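Local coordinates for protein L-fuculose phosphate aldolase (Streptococcus pneumoniae, PDB 4C24) that binds zinc ions and belongs to the AraD-like class II aldolase and adducin family, with a mixed beta sheet flanked by helices, at residues 36-41 with 92-97; 45-48 with 54-57; 63-68 with 86-91. All coordinates share one frame; numbering follows the deposited sequence. Where two conformers were deposited one is given.

In the fold
Contact 1 lies within the sheet, between the adjacent strands 32-37 and 95-99, while contacts 2 and 3 lie at or beyond the ends of strands 42-45 and 61-64. Contact 3 ties the type I turn 64-67 to the end of helix 80-89. The centres of contacts 1 and 3 are 8 Å apart, and Arg38 of contact 1 reaches the backbone of Tyr87 in contact 3. Contact 2 lies in the loop between strands 42-45 and 61-64, its centre 18 Å from that of contact 1 and 19 Å from that of contact 3. Its Ser48 binds a sulfate, and the Thr46 side chain is about 10 Å from a bound zinc ion. His98, a zinc-site residue, directly follows Ile97 of contact 1.

Contact 1 of 3, residues 36-41 with 92-97; sequences FDREKQ and DIDAII
Phe36 and Asp94 meet where two antiparallel strands of the central sheet, 32-37 and 95-99, come together, and a classic beta bulge marks the second: Asp94 and Ala95 both face Ala166 on the next strand. The tight part is the backbone bond from Phe36 N to Asp94 O, 2.9 Å long. Phe36 swings its ring away from strand 95-99, CG anti to the backbone N (chi1 -166°), and there the ring stacks with Tyr87 of helix 80-89, while Ile93 packs against the same tyrosine.

On the more open side the contact passes to the partly exposed Arg38, whose chain bends at chi2 to bring its guanidinium back to the loop before the strand. NE donates to Asp94 OD1 over 2.9 Å in an almost straight bond (175°), which is also a salt bridge; the carboxylate is met on its syn side, its plane turned 44° from the guanidinium. NH2 takes Ile93 O at 2.8 Å, and NH1 bonds to Tyr87 O. Around it the chain turns, Asp37 OD1 accepting from Lys40 N in an Asx motif.

The guanidinium thus bridges two acceptors that would otherwise confront each other, for Ile93 O and Asp94 OD1 stand 3.0 Å apart. Phe36 CD2 lies 3.5 Å above one face of the Arg38 guanidinium, offset toward the rim of that group.

Contact 2 of 3, residues 45-48 with 54-57; sequences ITPS and EIKE. With SO4 (sulfate ion), chain E.
The puckered pyrrolidine of Pro47 is the one ring of the contact, and Ile55 meets it at its CD atom: CD lies 3.9 Å from Ile55 CG2 and 4.0 Å from Ile55 CD1, so both branches of the isoleucine close on the same ring atom. Asp59 and Arg74 also touch the proline. Ile55 presents both methyls because CG1 is anti to its carbonyl carbon (chi1 -56°) and the chain then runs out extended. Its CD1 goes on to Thr46, at 4.4 Å from CB. All three residues are buried and no hydrogen bond crosses between 45-48 and 54-57, so the contact is purely apolar; the hydroxyl of Thr46 is satisfied elsewhere, by Leu33 N.

Just past the proline, Ser48 OG donates to sulfate O1 over 3.0 Å. Asn32 ND2, Ser77 OG and the backbone N of Gly49 and of Ser78 also hydrogen-bond to this ion, which probably came from the crystallisation liquor.

The pair draws together two parts of the loop that links strands 42-45 and 61-64. Ile55 leans on Ile14 of helix 7-22, Thr46 lies against Asn32 of strand 32-37, and Ile45 packs on Trp80 and His83 of helix 80-89.

Contact 3 of 3, residues 63-68 with 86-91; sequences MDINGN and QYQTRD
Gln88, in the last turn of helix 80-89, reaches the type I turn 64-67 and meets Ile65 in two ways. Its amide nitrogen NE2 donates to Ile65 O over 2.8 Å, with an N-H...O angle of 159°. The donor sits nearly along the C=O axis, and the acceptor lies in the plane of the glutamine amide. Behind this polar end the two side chains cross at a slant: Ile65 CD1 is 3.8 Å from Gln88 CG, and Ile65 CG1 touches the same methylene. One extended glutamine thus offers its stem to a hydrocarbon and its head to a backbone carbonyl. The reach follows from its shape, with CG beside the backbone N and the rest straight (chi2 173°).

The turn that presents this carbonyl is held by a second shell. Ile65 is a corner residue of the turn, which runs from Asp64 to Gly67 and is closed by the bond from Gly67 N to Asp64 O at 2.9 Å. Asp64 OD1 gathers the turn: it takes Asn66 N at 3.0 Å, forming an Asx turn, and Asn68 N at 2.9 Å, from opposite faces of the carboxylate plane, each well out of it. Asn68 ND2 spans the two carboxylate oxygens on their syn sides.

Farther out, Ile65 also touches Phe36 and Leu84, which ties the turn to strand 32-37 and to the helix. On the helix, Tyr87 anchors its hydroxyl on Ser34, and Arg90, the first residue beyond the helix, pairs with Asp92 and bonds to Met149 O.

The cross-link itself uses a neutral amide and a peptide carbonyl, so it should depend little on pH, whereas the turn presenting that carbonyl is organised by the carboxylate of Asp64, whose several N-H donors would probably favour the ionised form.

Contact 1 of 3, residues 36-41 with 92-97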
loop_
_atom_site.group_PDB
_atom_site.type_symbol
_atom_site.label_atom_id
_atom_site.label_comp_id
_atom_site.label_asym_id
_atom_site.label_seq_id
_atom_site.Cartn_x
_atom_site.Cartn_y
_atom_site.Cartn_z
ATOM N N PHE A 36 0.077 -30.294 -11.696
ATOM C CA PHE A 36 0.483 -31.569 -12.267
ATOM C C PHE A 36 -0.414 -32.677 -11.736
ATOM O O PHE A 36 -0.578 -32.835 -10.529
ATOM C CB PHE A 36 1.949 -31.862 -11.916
ATOM C CG PHE A 36 2.550 -32.973 -12.733
ATOM C CD1 PHE A 36 2.821 -32.783 -14.085
ATOM C CD2 PHE A 36 2.835 -34.205 -12.157
ATOM C CE1 PHE A 36 3.370 -33.805 -14.851
ATOM C CE2 PHE A 36 3.394 -35.228 -12.920
ATOM C CZ PHE A 36 3.645 -35.027 -14.263
ATOM N N ASP A 37 -1.001 -33.437 -12.660
ATOM C CA ASP A 37 -1.827 -34.583 -12.309
ATOM C C ASP A 37 -0.890 -35.784 -12.346
ATOM O O ASP A 37 -0.402 -36.152 -13.426
ATOM C CB ASP A 37 -2.948 -34.687 -13.351
ATOM C CG ASP A 37 -3.916 -35.823 -13.086
ATOM O OD1 ASP A 37 -3.518 -36.892 -12.581
ATOM O OD2 ASP A 37 -5.113 -35.628 -13.417
ATOM N N ARG A 38 -0.611 -36.381 -11.184
ATOM C CA ARG A 38 0.346 -37.507 -11.092
ATOM C C ARG A 38 -0.133 -38.815 -11.713
ATOM O O ARG A 38 0.677 -39.611 -12.185
ATOM C CB ARG A 38 0.753 -37.779 -9.641
ATOM C CG ARG A 38 1.539 -36.657 -9.003
ATOM C CD ARG A 38 2.996 -36.727 -9.395
ATOM N NE ARG A 38 3.662 -35.524 -8.938
ATOM C CZ ARG A 38 4.898 -35.174 -9.256
ATOM N NH1 ARG A 38 5.637 -35.952 -10.039
ATOM N NH2 ARG A 38 5.387 -34.034 -8.781
ATOM N N GLU A 39 -1.445 -39.040 -11.692
ATOM C CA GLU A 39 -2.005 -40.278 -12.232
ATOM C C GLU A 39 -1.899 -40.212 -13.752
ATOM O O GLU A 39 -1.462 -41.171 -14.401
ATOM C CB GLU A 39 -3.462 -40.451 -11.787
ATOM N N LYS A 40 -2.251 -39.053 -14.302
ATOM C CA LYS A 40 -2.228 -38.836 -15.750
ATOM C C LYS A 40 -0.862 -38.418 -16.287
ATOM O O LYS A 40 -0.593 -38.569 -17.473
ATOM C CB LYS A 40 -3.273 -37.802 -16.156
ATOM C CG LYS A 40 -4.698 -38.170 -15.781
ATOM C CD LYS A 40 -5.699 -37.184 -16.352
ATOM C CE LYS A 40 -7.095 -37.443 -15.804
ATOM N NZ LYS A 40 -7.246 -36.825 -14.459
ATOM N N GLN A 41 -0.004 -37.918 -15.398
ATOM C CA GLN A 41 1.300 -37.365 -15.768
ATOM C C GLN A 41 1.160 -36.226 -16.787
ATOM O O GLN A 41 1.862 -36.176 -17.796
ATOM C CB GLN A 41 2.232 -38.471 -16.278
ATOM C CG GLN A 41 2.530 -39.525 -15.222
ATOM C CD GLN A 41 3.571 -39.055 -14.226
ATOM O OE1 GLN A 41 4.698 -38.719 -14.605
ATOM N NE2 GLN A 41 3.211 -39.036 -12.950
ATOM N N ASP A 92 6.923 -34.333 -4.415
ATOM C CA ASP A 92 6.213 -33.640 -3.342
ATOM C C ASP A 92 5.520 -32.339 -3.742
ATOM O O ASP A 92 4.953 -31.651 -2.885
ATOM C CB ASP A 92 7.157 -33.384 -2.148
ATOM C CG ASP A 92 8.368 -32.509 -2.505
ATOM O OD1 ASP A 92 8.777 -32.445 -3.681
ATOM O OD2 ASP A 92 8.944 -31.896 -1.571
ATOM N N ILE A 93 5.570 -32.011 -5.029
ATOM C CA ILE A 93 5.056 -30.749 -5.545
ATOM C C ILE A 93 4.063 -31.073 -6.644
ATOM O O ILE A 93 4.441 -31.678 -7.628
ATOM C CB ILE A 93 6.204 -29.895 -6.143
ATOM C CG1 ILE A 93 7.196 -29.474 -5.058
ATOM C CG2 ILE A 93 5.659 -28.687 -6.886
ATOM C CD1 ILE A 93 6.562 -28.727 -3.907
ATOM N N ASP A 94 2.805 -30.677 -6.478
ATOM C CA ASP A 94 1.792 -30.906 -7.524
ATOM C C ASP A 94 1.173 -29.613 -8.066
ATOM O O ASP A 94 0.277 -29.643 -8.927
ATOM C CB ASP A 94 0.680 -31.853 -7.043
ATOM C CG ASP A 94 1.150 -33.295 -6.849
ATOM O OD1 ASP A 94 2.253 -33.655 -7.302
ATOM O OD2 ASP A 94 0.398 -34.095 -6.250
ATOM N N ALA A 95 1.605 -28.470 -7.546
ATOM C CA ALA A 95 1.115 -27.197 -8.034
ATOM C C ALA A 95 2.201 -26.169 -7.825
ATOM O O ALA A 95 2.884 -26.219 -6.800
ATOM C CB ALA A 95 -0.147 -26.783 -7.302
ATOM N N ILE A 96 2.329 -25.247 -8.772
ATOM C CA ILE A 96 3.411 -24.258 -8.750
ATOM C C ILE A 96 2.873 -22.905 -9.143
ATOM O O ILE A 96 2.062 -22.775 -10.100
ATOM C CB ILE A 96 4.526 -24.664 -9.729
ATOM C CG1 ILE A 96 5.161 -25.949 -9.235
ATOM C CG2 ILE A 96 5.603 -23.572 -9.855
ATOM C CD1 ILE A 96 6.157 -26.592 -10.184
ATOM N N ILE A 97 3.330 -21.871 -8.440
ATOM C CA ILE A 97 3.013 -20.521 -8.809
ATOM C C ILE A 97 4.291 -19.752 -8.970
ATOM O O ILE A 97 5.184 -19.849 -8.091
ATOM C CB ILE A 97 2.128 -19.833 -7.751
ATOM C CG1 ILE A 97 0.767 -20.575 -7.639
ATOM C CG2 ILE A 97 1.950 -18.357 -8.092
ATOM C CD1 ILE A 97 -0.138 -20.024 -6.556
#

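Contact 2 of 3, residues 45-48 with 54-57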
loop_
_atom_site.group_PDB
_atom_site.type_symbol
_atom_site.label_atom_id
_atom_site.label_comp_id
_atom_site.label_asym_id
_atom_site.label_seq_id
_atom_site.Cartn_x
_atom_site.Cartn_y
_atom_site.Cartn_z
ATOM N N ILE A 45 -1.145 -25.653 -17.465
ATOM C CA ILE A 45 -0.443 -24.401 -17.183
ATOM C C ILE A 45 -1.153 -23.218 -17.832
ATOM O O ILE A 45 -1.826 -23.363 -18.847
ATOM C CB ILE A 45 1.038 -24.527 -17.620
ATOM C CG1 ILE A 45 1.827 -23.331 -17.090
ATOM C CG2 ILE A 45 1.167 -24.675 -19.131
ATOM C CD1 ILE A 45 3.337 -23.538 -17.077
ATOM N N THR A 46 -1.031 -22.046 -17.238
ATOM C CA THR A 46 -1.569 -20.827 -17.845
ATOM C C THR A 46 -0.885 -20.474 -19.152
ATOM O O THR A 46 0.265 -20.867 -19.375
ATOM C CB THR A 46 -1.518 -19.668 -16.837
ATOM O OG1 THR A 46 -0.168 -19.561 -16.326
ATOM C CG2 THR A 46 -2.458 -19.959 -15.680
ATOM N N PRO A 47 -1.572 -19.743 -20.044
ATOM C CA PRO A 47 -1.018 -19.416 -21.350
ATOM C C PRO A 47 -0.115 -18.193 -21.284
ATOM O O PRO A 47 -0.202 -17.424 -20.315
ATOM C CB PRO A 47 -2.275 -19.078 -22.159
ATOM C CG PRO A 47 -3.135 -18.420 -21.133
ATOM C CD PRO A 47 -2.975 -19.282 -19.922
ATOM N N SER A 48 0.688 -17.988 -22.324
ATOM C CA SER A 48 1.603 -16.836 -22.364
ATOM C C SER A 48 0.857 -15.559 -22.709
ATOM O O SER A 48 -0.030 -15.573 -23.566
ATOM C CB SER A 48 2.704 -17.050 -23.397
ATOM O OG SER A 48 3.571 -15.929 -23.419
ATOM N N GLU A 54 -8.561 -12.304 -18.187
ATOM C CA GLU A 54 -9.071 -12.639 -19.516
ATOM C C GLU A 54 -8.813 -14.099 -19.895
ATOM O O GLU A 54 -9.126 -14.513 -21.006
ATOM C CB GLU A 54 -8.451 -11.713 -20.564
ATOM C CG GLU A 54 -8.792 -10.243 -20.361
ATOM C CD GLU A 54 -8.587 -9.418 -21.611
ATOM O OE1 GLU A 54 -7.425 -9.267 -22.048
ATOM O OE2 GLU A 54 -9.593 -8.915 -22.156
ATOM N N ILE A 55 -8.250 -14.880 -18.978
ATOM C CA ILE A 55 -7.970 -16.288 -19.265
ATOM C C ILE A 55 -9.235 -17.149 -19.176
ATOM O O ILE A 55 -9.922 -17.166 -18.145
ATOM C CB ILE A 55 -6.862 -16.872 -18.352
ATOM C CG1 ILE A 55 -5.585 -16.038 -18.457
ATOM C CG2 ILE A 55 -6.572 -18.329 -18.718
ATOM C CD1 ILE A 55 -4.503 -16.488 -17.496
ATOM N N LYS A 56 -9.527 -17.862 -20.268
ATOM C CA LYS A 56 -10.617 -18.835 -20.303
ATOM C C LYS A 56 -10.066 -20.243 -20.176
ATOM O O LYS A 56 -8.875 -20.483 -20.433
ATOM C CB LYS A 56 -11.370 -18.735 -21.625
ATOM C CG LYS A 56 -11.981 -17.377 -21.916
ATOM C CD LYS A 56 -12.840 -17.496 -23.158
ATOM C CE LYS A 56 -12.937 -16.188 -23.921
ATOM N NZ LYS A 56 -12.099 -16.250 -25.150
ATOM N N GLU A 57 -10.930 -21.178 -19.796
ATOM C CA GLU A 57 -10.563 -22.581 -19.702
ATOM C C GLU A 57 -9.859 -23.068 -20.979
ATOM O O GLU A 57 -8.873 -23.806 -20.906
ATOM C CB GLU A 57 -11.800 -23.430 -19.375
ATOM C CG GLU A 57 -11.492 -24.875 -19.049
ATOM C CD GLU A 57 -12.592 -25.567 -18.265
ATOM O OE1 GLU A 57 -13.261 -24.907 -17.441
ATOM O OE2 GLU A 57 -12.773 -26.785 -18.465
HETATM S S SO4 E . 4.041 -15.719 -19.324
HETATM O O1 SO4 E . 4.524 -16.249 -20.617
HETATM O O2 SO4 E . 5.210 -15.158 -18.637
HETATM O O3 SO4 E . 3.044 -14.694 -19.693
HETATM O O4 SO4 E . 3.464 -16.789 -18.482
#

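Contact 3 of 3, residues 63-68 with 86-91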
loop_
_atom_site.group_PDB
_atom_site.type_symbol
_atom_site.label_atom_id
_atom_site.label_comp_id
_atom_site.label_asym_id
_atom_site.label_seq_id
_atom_site.Cartn_x
_atom_site.Cartn_y
_atom_site.Cartn_z
ATOM N N MET A 63 0.103 -30.243 -21.080
ATOM C CA MET A 63 1.310 -30.805 -21.619
ATOM C C MET A 63 1.618 -32.139 -20.983
ATOM O O MET A 63 1.312 -32.339 -19.824
ATOM C CB MET A 63 2.429 -29.886 -21.176
ATOM C CG MET A 63 3.370 -29.450 -22.248
ATOM S SD MET A 63 4.391 -28.290 -21.329
ATOM C CE MET A 63 3.562 -26.765 -21.760
ATOM N N ASP A 64 2.275 -33.029 -21.715
ATOM C CA ASP A 64 2.783 -34.258 -21.119
ATOM C C ASP A 64 4.151 -34.009 -20.433
ATOM O O ASP A 64 4.668 -32.901 -20.463
ATOM C CB ASP A 64 2.800 -35.409 -22.139
ATOM C CG ASP A 64 3.960 -35.347 -23.124
ATOM O OD1 ASP A 64 4.871 -34.480 -22.996
ATOM O OD2 ASP A 64 3.990 -36.197 -24.047
ATOM N N ILE A 65 4.689 -35.049 -19.816
ATOM C CA ILE A 65 5.869 -34.885 -18.940
ATOM C C ILE A 65 7.096 -34.447 -19.727
ATOM O O ILE A 65 8.037 -33.915 -19.126
ATOM C CB ILE A 65 6.176 -36.154 -18.116
ATOM C CG1 ILE A 65 7.135 -35.837 -16.962
ATOM C CG2 ILE A 65 6.767 -37.257 -18.995
ATOM C CD1 ILE A 65 6.549 -34.921 -15.933
ATOM N N ASN A 66 7.084 -34.642 -21.044
ATOM C CA ASN A 66 8.191 -34.181 -21.900
ATOM C C ASN A 66 7.928 -32.850 -22.610
ATOM O O ASN A 66 8.688 -32.411 -23.482
ATOM C CB ASN A 66 8.582 -35.297 -22.858
ATOM C CG ASN A 66 9.175 -36.470 -22.123
ATOM O OD1 ASN A 66 10.218 -36.331 -21.485
ATOM N ND2 ASN A 66 8.504 -37.608 -22.157
ATOM N N GLY A 67 6.842 -32.187 -22.224
ATOM C CA GLY A 67 6.535 -30.884 -22.768
ATOM C C GLY A 67 5.821 -30.875 -24.099
ATOM O O GLY A 67 5.779 -29.840 -24.769
ATOM N N ASN A 68 5.222 -32.006 -24.470
ATOM C CA ASN A 68 4.422 -32.051 -25.689
ATOM C C ASN A 68 3.027 -31.595 -25.345
ATOM O O ASN A 68 2.404 -32.130 -24.418
ATOM C CB ASN A 68 4.370 -33.461 -26.229
ATOM C CG ASN A 68 5.734 -33.970 -26.623
ATOM O OD1 ASN A 68 6.310 -33.516 -27.590
ATOM N ND2 ASN A 68 6.246 -34.910 -25.861
ATOM N N GLN A 86 10.349 -29.055 -12.312
ATOM C CA GLN A 86 10.046 -29.340 -10.931
ATOM C C GLN A 86 9.249 -30.626 -10.827
ATOM O O GLN A 86 9.548 -31.482 -10.028
ATOM C CB GLN A 86 9.308 -28.184 -10.263
ATOM C CG GLN A 86 10.039 -26.847 -10.328
ATOM C CD GLN A 86 11.149 -26.722 -9.280
ATOM O OE1 GLN A 86 11.229 -27.512 -8.336
ATOM N NE2 GLN A 86 11.949 -25.668 -9.404
ATOM N N TYR A 87 8.192 -30.746 -11.638
ATOM C CA TYR A 87 7.391 -31.939 -11.541
ATOM C C TYR A 87 8.150 -33.211 -11.926
ATOM O O TYR A 87 7.882 -34.285 -11.396
ATOM C CB TYR A 87 6.167 -31.796 -12.422
ATOM C CG TYR A 87 5.257 -30.674 -12.030
ATOM C CD1 TYR A 87 4.833 -30.523 -10.721
ATOM C CD2 TYR A 87 4.854 -29.722 -12.980
ATOM C CE1 TYR A 87 3.962 -29.498 -10.364
ATOM C CE2 TYR A 87 3.994 -28.677 -12.637
ATOM C CZ TYR A 87 3.534 -28.576 -11.339
ATOM O OH TYR A 87 2.681 -27.550 -10.988
ATOM N N GLN A 88 9.106 -33.073 -12.845
ATOM C CA GLN A 88 9.971 -34.164 -13.276
ATOM C C GLN A 88 10.916 -34.631 -12.193
ATOM O O GLN A 88 11.347 -35.767 -12.233
ATOM C CB GLN A 88 10.832 -33.721 -14.452
ATOM C CG GLN A 88 10.072 -33.538 -15.755
ATOM C CD GLN A 88 10.922 -32.931 -16.845
ATOM O OE1 GLN A 88 12.062 -32.527 -16.591
ATOM N NE2 GLN A 88 10.393 -32.858 -18.054
ATOM N N THR A 89 11.257 -33.748 -11.255
ATOM C CA THR A 89 12.359 -34.041 -10.327
ATOM C C THR A 89 11.922 -34.145 -8.866
ATOM O O THR A 89 12.715 -34.549 -8.003
ATOM C CB THR A 89 13.487 -32.975 -10.451
ATOM O OG1 THR A 89 12.961 -31.677 -10.172
ATOM C CG2 THR A 89 14.109 -32.976 -11.840
ATOM N N ARG A 90 10.669 -33.767 -8.590
ATOM C CA ARG A 90 10.119 -33.732 -7.245
ATOM C C ARG A 90 8.747 -34.369 -7.227
ATOM O O ARG A 90 7.896 -33.976 -8.016
ATOM C CB ARG A 90 9.940 -32.285 -6.811
ATOM C CG ARG A 90 11.211 -31.497 -6.939
ATOM C CD ARG A 90 11.116 -30.238 -6.157
ATOM N NE ARG A 90 10.685 -30.382 -4.765
ATOM C CZ ARG A 90 11.090 -29.521 -3.837
ATOM N NH1 ARG A 90 11.949 -28.576 -4.189
ATOM N NH2 ARG A 90 10.669 -29.605 -2.590
ATOM N N ASP A 91 8.571 -35.328 -6.322
ATOM C CA ASP A 91 7.289 -36.009 -6.153
ATOM C C ASP A 91 6.371 -35.299 -5.145
ATOM O O ASP A 91 5.185 -35.653 -5.023
ATOM C CB ASP A 91 7.513 -37.476 -5.747
ATOM C CG ASP A 91 8.377 -37.618 -4.493
ATOM O OD1 ASP A 91 8.798 -36.585 -3.931
ATOM O OD2 ASP A 91 8.636 -38.767 -4.069
#